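Local coordinates for protein TrwG component of type IV secretion system (Bartonella birtlesii, PDB 4JF8) that is a VirB8-family component of a bacterial type IV secretion system, probably helping to assemble the membrane-spanning secretion channel, at residues A[44-57]-A[159-171]. Residues are numbered along the deposited sequence; the frame is centred on the assembly and turned at random.
Sequences VDRYWLNQYVLNRE and LNPLGFQVTSYRT. With EDO (1,2-ethanediol), chain D; EDO (1,2-ethanediol), chain C.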
loop_
_atom_site.group_PDB
_atom_site.type_symbol
_atom_site.label_atom_id
_atom_site.label_comp_id
_atom_site.label_asym_id
_atom_site.label_seq_id
_atom_site.Cartn_x
_atom_site.Cartn_y
_atom_site.Cartn_z
ATOM N N VAL A 44 0.492 0.468 -15.398
ATOM C CA VAL A 44 -0.158 -0.395 -14.423
ATOM C C VAL A 44 0.742 -1.565 -14.033
ATOM O O VAL A 44 0.860 -1.888 -12.844
ATOM C CB VAL A 44 -1.552 -0.846 -14.889
ATOM C CG1 VAL A 44 -2.092 -1.934 -13.985
ATOM C CG2 VAL A 44 -2.482 0.373 -14.939
ATOM N N ASP A 45 1.427 -2.182 -14.987
ATOM C CA ASP A 45 2.304 -3.288 -14.645
ATOM C C ASP A 45 3.414 -2.774 -13.709
ATOM O O ASP A 45 3.766 -3.423 -12.722
ATOM C CB ASP A 45 2.946 -3.917 -15.877
ATOM C CG ASP A 45 1.986 -4.731 -16.725
ATOM O OD1 ASP A 45 0.776 -4.805 -16.465
ATOM O OD2 ASP A 45 2.482 -5.292 -17.753
ATOM N N ARG A 46 3.972 -1.599 -13.999
ATOM C CA ARG A 46 5.017 -1.032 -13.136
ATOM C C ARG A 46 4.500 -0.784 -11.722
ATOM O O ARG A 46 5.217 -1.019 -10.761
ATOM C CB ARG A 46 5.603 0.256 -13.719
ATOM C CG ARG A 46 6.562 0.021 -14.878
ATOM C CD ARG A 46 7.142 1.322 -15.376
ATOM N NE ARG A 46 8.323 1.063 -16.195
ATOM C CZ ARG A 46 8.813 1.874 -17.127
ATOM N NH1 ARG A 46 8.229 3.034 -17.412
ATOM N NH2 ARG A 46 9.894 1.497 -17.792
ATOM N N TYR A 47 3.253 -0.325 -11.590
ATOM C CA TYR A 47 2.659 -0.123 -10.264
ATOM C C TYR A 47 2.701 -1.423 -9.465
ATOM O O TYR A 47 3.171 -1.437 -8.310
ATOM C CB TYR A 47 1.223 0.378 -10.390
ATOM C CG TYR A 47 0.497 0.452 -9.072
ATOM C CD1 TYR A 47 0.680 1.528 -8.225
ATOM C CD2 TYR A 47 -0.325 -0.593 -8.632
ATOM C CE1 TYR A 47 0.034 1.603 -6.999
ATOM C CE2 TYR A 47 -0.972 -0.534 -7.404
ATOM C CZ TYR A 47 -0.771 0.562 -6.589
ATOM O OH TYR A 47 -1.390 0.643 -5.359
ATOM N N TRP A 48 2.214 -2.509 -10.050
ATOM C CA TRP A 48 2.164 -3.792 -9.344
ATOM C C TRP A 48 3.539 -4.398 -9.084
ATOM O O TRP A 48 3.799 -4.915 -7.993
ATOM C CB TRP A 48 1.222 -4.788 -10.040
ATOM C CG TRP A 48 -0.192 -4.341 -9.876
ATOM C CD1 TRP A 48 -1.000 -3.800 -10.838
ATOM C CD2 TRP A 48 -0.943 -4.324 -8.659
ATOM N NE1 TRP A 48 -2.204 -3.446 -10.285
ATOM C CE2 TRP A 48 -2.195 -3.746 -8.947
ATOM C CE3 TRP A 48 -0.665 -4.710 -7.342
ATOM C CZ2 TRP A 48 -3.170 -3.562 -7.951
ATOM C CZ3 TRP A 48 -1.639 -4.542 -6.385
ATOM C CH2 TRP A 48 -2.866 -3.974 -6.692
ATOM N N LEU A 49 4.431 -4.303 -10.066
ATOM C CA LEU A 49 5.790 -4.797 -9.898
ATOM C C LEU A 49 6.524 -4.045 -8.804
ATOM O O LEU A 49 7.256 -4.646 -8.018
ATOM C CB LEU A 49 6.552 -4.694 -11.218
ATOM C CG LEU A 49 6.041 -5.671 -12.297
ATOM C CD1 LEU A 49 6.478 -5.212 -13.690
ATOM C CD2 LEU A 49 6.447 -7.119 -12.032
ATOM N N ASN A 50 6.360 -2.731 -8.789
ATOM C CA ASN A 50 6.954 -1.908 -7.747
ATOM C C ASN A 50 6.415 -2.297 -6.368
ATOM O O ASN A 50 7.177 -2.469 -5.404
ATOM C CB ASN A 50 6.670 -0.432 -8.054
ATOM C CG ASN A 50 7.344 0.511 -7.101
ATOM O OD1 ASN A 50 8.574 0.530 -7.014
ATOM N ND2 ASN A 50 6.559 1.348 -6.418
ATOM N N GLN A 51 5.095 -2.415 -6.263
ATOM C CA GLN A 51 4.498 -2.792 -4.990
ATOM C C GLN A 51 5.063 -4.138 -4.552
ATOM O O GLN A 51 5.380 -4.346 -3.373
ATOM C CB GLN A 51 2.988 -2.906 -5.141
ATOM C CG GLN A 51 2.306 -3.247 -3.829
ATOM C CD GLN A 51 0.785 -3.224 -3.884
ATOM O OE1 GLN A 51 0.121 -4.219 -3.600
ATOM N NE2 GLN A 51 0.235 -2.097 -4.265
ATOM N N TYR A 52 5.213 -5.077 -5.486
ATOM C CA TYR A 52 5.712 -6.390 -5.142
ATOM C C TYR A 52 7.136 -6.355 -4.599
ATOM O O TYR A 52 7.409 -6.906 -3.528
ATOM C CB TYR A 52 5.626 -7.341 -6.347
ATOM C CG TYR A 52 5.843 -8.786 -5.943
ATOM C CD1 TYR A 52 4.797 -9.506 -5.367
ATOM C CD2 TYR A 52 7.093 -9.409 -6.050
ATOM C CE1 TYR A 52 4.964 -10.815 -4.946
ATOM C CE2 TYR A 52 7.264 -10.716 -5.635
ATOM C CZ TYR A 52 6.207 -11.405 -5.065
ATOM O OH TYR A 52 6.400 -12.733 -4.684
ATOM N N VAL A 53 8.038 -5.709 -5.323
ATOM C CA VAL A 53 9.425 -5.680 -4.908
ATOM C C VAL A 53 9.569 -4.943 -3.581
ATOM O O VAL A 53 10.293 -5.390 -2.688
ATOM C CB VAL A 53 10.342 -5.106 -6.010
ATOM C CG1 VAL A 53 11.752 -4.903 -5.469
ATOM C CG2 VAL A 53 10.385 -6.049 -7.210
ATOM N N LEU A 54 8.892 -3.812 -3.430
ATOM C CA LEU A 54 9.008 -3.066 -2.179
ATOM C C LEU A 54 8.488 -3.900 -1.020
ATOM O O LEU A 54 9.086 -3.913 0.066
ATOM C CB LEU A 54 8.249 -1.738 -2.249
ATOM C CG LEU A 54 8.891 -0.666 -3.135
ATOM C CD1 LEU A 54 8.005 0.566 -3.174
ATOM C CD2 LEU A 54 10.285 -0.307 -2.623
ATOM N N ASN A 55 7.360 -4.568 -1.189
ATOM C CA ASN A 55 6.783 -5.305 -0.062
ATOM C C ASN A 55 7.539 -6.587 0.246
ATOM O O ASN A 55 7.602 -6.983 1.408
ATOM C CB ASN A 55 5.293 -5.560 -0.268
ATOM C CG ASN A 55 4.469 -4.352 0.062
ATOM O OD1 ASN A 55 4.105 -4.143 1.222
ATOM N ND2 ASN A 55 4.144 -3.556 -0.928
ATOM N N ARG A 56 8.139 -7.202 -0.753
ATOM C CA ARG A 56 8.833 -8.475 -0.548
ATOM C C ARG A 56 10.239 -8.281 0.005
ATOM O O ARG A 56 10.683 -9.046 0.863
ATOM C CB ARG A 56 8.879 -9.277 -1.851
ATOM C CG ARG A 56 9.613 -10.597 -1.678
ATOM C CD ARG A 56 9.345 -11.591 -2.757
ATOM N NE ARG A 56 10.198 -12.775 -2.643
ATOM C CZ ARG A 56 9.965 -13.947 -3.217
ATOM N NH1 ARG A 56 8.847 -14.175 -3.905
ATOM N NH2 ARG A 56 10.848 -14.931 -3.078
ATOM N N GLU A 57 10.934 -7.270 -0.496
ATOM C CA GLU A 57 12.345 -7.095 -0.162
ATOM C C GLU A 57 12.570 -6.210 1.065
ATOM O O GLU A 57 13.602 -6.296 1.715
ATOM C CB GLU A 57 13.123 -6.532 -1.368
ATOM C CG GLU A 57 13.134 -7.432 -2.597
ATOM C CD GLU A 57 13.801 -8.774 -2.366
ATOM O OE1 GLU A 57 14.709 -8.879 -1.505
ATOM O OE2 GLU A 57 13.415 -9.733 -3.061
ATOM N N LEU A 159 -7.872 -5.697 -2.330
ATOM C CA LEU A 159 -6.440 -5.416 -2.319
ATOM C C LEU A 159 -5.718 -5.896 -3.565
ATOM O O LEU A 159 -4.557 -5.585 -3.769
ATOM C CB LEU A 159 -5.781 -6.023 -1.065
ATOM C CG LEU A 159 -6.235 -5.407 0.257
ATOM C CD1 LEU A 159 -5.727 -6.220 1.449
ATOM C CD2 LEU A 159 -5.785 -3.970 0.318
ATOM N N ASN A 160 -6.405 -6.678 -4.406
ATOM C CA ASN A 160 -5.790 -7.167 -5.642
ATOM C C ASN A 160 -6.839 -7.238 -6.752
ATOM O O ASN A 160 -7.216 -8.317 -7.195
ATOM C CB ASN A 160 -5.133 -8.524 -5.415
ATOM C CG ASN A 160 -4.332 -8.997 -6.614
ATOM O OD1 ASN A 160 -4.018 -8.229 -7.514
ATOM N ND2 ASN A 160 -3.971 -10.251 -6.609
ATOM N N PRO A 161 -7.322 -6.079 -7.198
ATOM C CA PRO A 161 -8.539 -6.003 -8.028
ATOM C C PRO A 161 -8.442 -6.750 -9.354
ATOM O O PRO A 161 -9.454 -7.257 -9.819
ATOM C CB PRO A 161 -8.721 -4.491 -8.250
ATOM C CG PRO A 161 -7.363 -3.898 -7.979
ATOM C CD PRO A 161 -6.831 -4.740 -6.860
ATOM N N LEU A 162 -7.252 -6.792 -9.954
ATOM C CA LEU A 162 -7.032 -7.393 -11.256
ATOM C C LEU A 162 -6.520 -8.807 -11.183
ATOM O O LEU A 162 -6.317 -9.446 -12.223
ATOM C CB LEU A 162 -6.062 -6.533 -12.055
ATOM C CG LEU A 162 -6.390 -5.046 -12.181
ATOM C CD1 LEU A 162 -5.302 -4.361 -12.982
ATOM C CD2 LEU A 162 -7.747 -4.832 -12.805
ATOM N N GLY A 163 -6.260 -9.302 -9.984
ATOM C CA GLY A 163 -5.654 -10.616 -9.842
ATOM C C GLY A 163 -4.225 -10.656 -10.317
ATOM O O GLY A 163 -3.800 -11.641 -10.924
ATOM N N PHE A 164 -3.466 -9.598 -10.052
ATOM C CA PHE A 164 -2.033 -9.647 -10.296
ATOM C C PHE A 164 -1.417 -10.793 -9.508
ATOM O O PHE A 164 -1.672 -10.940 -8.327
ATOM C CB PHE A 164 -1.395 -8.322 -9.863
ATOM C CG PHE A 164 0.113 -8.283 -10.004
ATOM C CD1 PHE A 164 0.710 -8.066 -11.238
ATOM C CD2 PHE A 164 0.928 -8.427 -8.899
ATOM C CE1 PHE A 164 2.092 -8.004 -11.371
ATOM C CE2 PHE A 164 2.293 -8.370 -9.039
ATOM C CZ PHE A 164 2.865 -8.145 -10.266
ATOM N N GLN A 165 -0.601 -11.591 -10.182
ATOM C CA GLN A 165 0.069 -12.736 -9.581
ATOM C C GLN A 165 1.477 -12.846 -10.116
ATOM O O GLN A 165 1.685 -12.923 -11.342
ATOM C CB GLN A 165 -0.667 -14.046 -9.860
ATOM C CG GLN A 165 -2.026 -14.161 -9.211
ATOM C CD GLN A 165 -1.937 -14.394 -7.723
ATOM O OE1 GLN A 165 -1.777 -13.450 -6.908
ATOM N NE2 GLN A 165 -2.024 -15.634 -7.347
ATOM N N VAL A 166 2.437 -12.855 -9.197
ATOM C CA VAL A 166 3.820 -13.170 -9.535
ATOM C C VAL A 166 3.912 -14.685 -9.634
ATOM O O VAL A 166 3.615 -15.410 -8.661
ATOM C CB VAL A 166 4.783 -12.589 -8.511
ATOM C CG1 VAL A 166 6.196 -13.146 -8.691
ATOM C CG2 VAL A 166 4.777 -11.075 -8.589
ATOM N N THR A 167 4.338 -15.159 -10.814
ATOM C CA THR A 167 4.414 -16.590 -11.117
ATOM C C THR A 167 5.826 -17.135 -10.980
ATOM O O THR A 167 6.012 -18.346 -10.872
ATOM C CB THR A 167 3.918 -16.867 -12.544
ATOM O OG1 THR A 167 4.736 -16.120 -13.460
ATOM C CG2 THR A 167 2.448 -16.472 -12.679
ATOM N N SER A 168 6.814 -16.244 -10.992
ATOM C CA SER A 168 8.210 -16.607 -10.726
ATOM C C SER A 168 8.939 -15.380 -10.223
ATOM O O SER A 168 8.660 -14.278 -10.658
ATOM C CB SER A 168 8.893 -17.201 -11.969
ATOM O OG SER A 168 9.036 -16.267 -12.992
ATOM N N TYR A 169 9.883 -15.578 -9.317
ATOM C CA TYR A 169 10.623 -14.461 -8.750
ATOM C C TYR A 169 11.980 -14.937 -8.286
ATOM O O TYR A 169 12.068 -15.827 -7.452
ATOM C CB TYR A 169 9.849 -13.858 -7.583
ATOM C CG TYR A 169 10.484 -12.637 -6.985
ATOM C CD1 TYR A 169 10.137 -11.372 -7.436
ATOM C CD2 TYR A 169 11.402 -12.717 -5.946
ATOM C CE1 TYR A 169 10.682 -10.239 -6.881
ATOM C CE2 TYR A 169 11.950 -11.593 -5.390
ATOM C CZ TYR A 169 11.586 -10.347 -5.859
ATOM O OH TYR A 169 12.104 -9.187 -5.323
ATOM N N ARG A 170 13.015 -14.288 -8.784
ATOM C CA ARG A 170 14.361 -14.473 -8.268
ATOM C C ARG A 170 15.058 -13.139 -8.207
ATOM O O ARG A 170 14.692 -12.200 -8.931
ATOM C CB ARG A 170 15.179 -15.439 -9.139
ATOM C CG ARG A 170 15.352 -14.992 -10.574
ATOM C CD ARG A 170 16.217 -15.955 -11.391
ATOM N NE ARG A 170 17.562 -16.080 -10.838
ATOM C CZ ARG A 170 18.154 -17.200 -10.418
ATOM N NH1 ARG A 170 17.590 -18.398 -10.537
ATOM N NH2 ARG A 170 19.368 -17.102 -9.904
ATOM N N THR A 171 16.073 -13.048 -7.342
ATOM C CA THR A 171 16.957 -11.875 -7.279
ATOM C C THR A 171 18.393 -12.329 -7.462
ATOM O O THR A 171 18.754 -13.454 -7.109
ATOM C CB THR A 171 16.809 -11.106 -5.956
ATOM O OG1 THR A 171 17.075 -11.996 -4.876
ATOM C CG2 THR A 171 15.426 -10.546 -5.816
HETATM C C1 EDO D . -5.146 -0.499 -9.424
HETATM O O1 EDO D . -6.169 0.102 -10.226
HETATM C C2 EDO D . -3.847 -0.434 -10.204
HETATM O O2 EDO D . -3.966 -1.371 -11.284
HETATM C C1 EDO C . 9.255 -8.483 4.120
HETATM O O1 EDO C . 10.254 -9.334 3.532
HETATM C C2 EDO C . 7.936 -9.199 4.202
HETATM O O2 EDO C . 7.455 -9.312 2.894
HETATM O O HOH W 1 -2.263 -4.919 -2.362
HETATM O O HOH W 2 10.299 -16.591 -5.286
HETATM O O HOH W 3 16.775 -10.480 -2.562
#
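Helix 44-57 runs across strand 164-171 at 60°, with 9.9 Å between the two axes at closest approach, and by CA positions Trp48 lies nearest to Phe164 and Tyr52 to Val166. The pairing illustrates how aromatic residues fasten a helix to a sheet. Trp48 CB sits almost centrally over the Phe164 ring, 3.4 Å from its centroid, while the indole, nearly parallel to that ring, is slid aside toward Pro161 and Leu162. Asn160 opens the type I turn that runs to Gly163, and its ND2 gives a hydrogen bond to Phe164 O. One step along, Val166 CG2 makes a CH-pi contact over the centre of the Tyr52 ring, 3.5 Å from the centroid. Such a long helix packed on a curved antiparallel sheet, here against its edge strand, is characteristic of the NTF2-like fold of VirB8 periplasmic domains. Tyr169, its CG anti to the backbone N (chi1 -176°), reaches the helix, where the edge of Tyr52 turns toward its face in an offset edge-to-face pair. The extended Arg56 runs across the face of Tyr169, CD over the ring and the guanidinium over the rim at CD2, planes 28° apart, and Arg56 NH1 bonds Tyr52 OH at 2.9 Å; that hydroxyl also pairs with Ser75. Tyr169 OH donates to Glu57 OE2 at 2.7 Å, and a water joins Glu57 OE1 to Thr171 OG1.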